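Local coordinates for CBS domain-containing predicted protein TM0935 (Thermotoga maritima, PDB 1O50) that is of unknown function but, as a tandem CBS-domain protein, may bind an adenosine-containing ligand as a regulatory signal, at residues L118-M121 / I122-I126. Residues are numbered along the deposited sequence; the frame is centred on the assembly and turned at random.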
loop_
_atom_site.group_PDB
_atom_site.type_symbol
_atom_site.label_atom_id
_atom_site.label_comp_id
_atom_site.label_asym_id
_atom_site.label_seq_id
_atom_site.Cartn_x
_atom_site.Cartn_y
_atom_site.Cartn_z
ATOM N N LEU A 118 -3.540 0.841 -14.440
ATOM C CA LEU A 118 -2.198 0.688 -13.863
ATOM C C LEU A 118 -1.471 2.019 -13.943
ATOM O O LEU A 118 -0.769 2.394 -13.013
ATOM C CB LEU A 118 -1.409 -0.426 -14.602
ATOM C CG LEU A 118 0.065 -0.649 -14.187
ATOM C CD1 LEU A 118 0.526 -2.076 -14.374
ATOM C CD2 LEU A 118 1.022 0.280 -14.968
ATOM N N LYS A 119 -1.629 2.736 -15.041
ATOM C CA LYS A 119 -1.009 4.046 -15.198
ATOM C C LYS A 119 -1.519 5.014 -14.142
ATOM O O LYS A 119 -0.751 5.743 -13.551
ATOM C CB LYS A 119 -1.271 4.619 -16.582
ATOM C CG LYS A 119 -0.716 6.019 -16.782
ATOM C CD LYS A 119 -1.158 6.633 -18.117
ATOM C CE LYS A 119 -0.798 8.115 -18.200
ATOM N NZ LYS A 119 0.664 8.334 -18.406
ATOM N N LEU A 120 -2.824 5.001 -13.918
ATOM C CA LEU A 120 -3.468 5.824 -12.887
ATOM C C LEU A 120 -2.942 5.507 -11.510
ATOM O O LEU A 120 -2.653 6.398 -10.731
ATOM C CB LEU A 120 -4.999 5.601 -12.895
ATOM C CG LEU A 120 -5.748 6.264 -14.057
ATOM C CD1 LEU A 120 -7.204 5.779 -14.042
ATOM C CD2 LEU A 120 -5.684 7.790 -13.993
ATOM N N MET A 121 -2.857 4.232 -11.187
ATOM C CA MET A 121 -2.325 3.843 -9.919
ATOM C C MET A 121 -0.949 4.397 -9.723
ATOM O O MET A 121 -0.663 5.010 -8.706
ATOM C CB MET A 121 -2.261 2.341 -9.803
ATOM C CG MET A 121 -3.589 1.734 -9.531
ATOM S SD MET A 121 -3.486 0.040 -9.024
ATOM C CE MET A 121 -5.179 -0.298 -9.216
ATOM N N ILE A 122 -0.095 4.170 -10.700
ATOM C CA ILE A 122 1.291 4.617 -10.590
ATOM C C ILE A 122 1.433 6.140 -10.520
ATOM O O ILE A 122 2.120 6.663 -9.632
ATOM C CB ILE A 122 2.137 4.006 -11.710
ATOM C CG1 ILE A 122 2.297 2.497 -11.456
ATOM C CG2 ILE A 122 3.532 4.648 -11.701
ATOM C CD1 ILE A 122 2.741 1.677 -12.670
ATOM N N ASP A 123 0.811 6.852 -11.462
ATOM C CA ASP A 123 0.896 8.313 -11.519
ATOM C C ASP A 123 0.411 9.017 -10.230
ATOM O O ASP A 123 0.963 10.033 -9.836
ATOM C CB ASP A 123 0.074 8.856 -12.708
ATOM C CG ASP A 123 0.710 8.598 -14.059
ATOM O OD1 ASP A 123 1.829 8.057 -14.179
ATOM O OD2 ASP A 123 0.150 8.951 -15.091
ATOM N N ASN A 124 -0.626 8.462 -9.602
ATOM C CA ASN A 124 -1.269 9.000 -8.396
ATOM C C ASN A 124 -0.785 8.321 -7.115
ATOM O O ASN A 124 -1.204 8.641 -5.989
ATOM C CB ASN A 124 -2.786 8.815 -8.541
ATOM C CG ASN A 124 -3.371 9.717 -9.615
ATOM O OD1 ASN A 124 -3.540 10.907 -9.389
ATOM N ND2 ASN A 124 -3.623 9.165 -10.807
ATOM N N ASN A 125 0.116 7.376 -7.284
ATOM C CA ASN A 125 0.678 6.648 -6.175
ATOM C C ASN A 125 -0.389 6.104 -5.243
ATOM O O ASN A 125 -0.329 6.305 -4.019
ATOM C CB ASN A 125 1.701 7.474 -5.381
ATOM C CG ASN A 125 2.359 6.632 -4.260
ATOM O OD1 ASN A 125 2.586 5.450 -4.469
ATOM N ND2 ASN A 125 2.646 7.228 -3.084
ATOM N N ILE A 126 -1.390 5.437 -5.826
ATOM C CA ILE A 126 -2.412 4.716 -5.075
ATOM C C ILE A 126 -2.450 3.236 -5.530
ATOM O O ILE A 126 -1.992 2.927 -6.611
ATOM C CB ILE A 126 -3.807 5.397 -5.285
ATOM C CG1 ILE A 126 -4.229 5.298 -6.738
ATOM C CG2 ILE A 126 -3.795 6.903 -4.836
ATOM C CD1 ILE A 126 -5.463 6.067 -7.100
HETATM O O HOH W 1 2.595 9.106 -16.845
#
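Asn124 folds its side chain back alongside Leu120 and donates ND2 to Leu120 O at 2.9 Å, with the oxygen close to the amide plane. Its CG, set anti to the carbonyl carbon and beside the backbone N (chi1 -69°), brings the amide to the same oxygen that takes the helical bond from Asn124 N at 3.1 Å, and Leu120 O is thus gripped twice. Replacing Asn124 with an alanine would probably take away one of these two donors and part of the side-chain contact with Val106. Helix 114-124 of the second CBS domain closes here in a Schellman motif: Asn125 takes positive phi, its N bonds Ile122 O at 3.2 Å, and Ile126 N reaches Met121 O at 3.0 Å on an in-plane lone pair. On the helix, the Lys119 chain runs out straight, bends at its last torsion (chi4 74°) and crosses the Asp123 carboxylate, CE and NZ both 3.4 Å from OD2, in a long salt bridge whose hydrogen bond is weak. A water bridges the pair more tightly, accepting from NZ and donating to Asp123 OD1. At the turn, Asn125 OD1 takes a hydrogen bond from ND2 of Asn125 of the second subunit, while Ile126 packs on Met62 and Pro64 of strand 58-64.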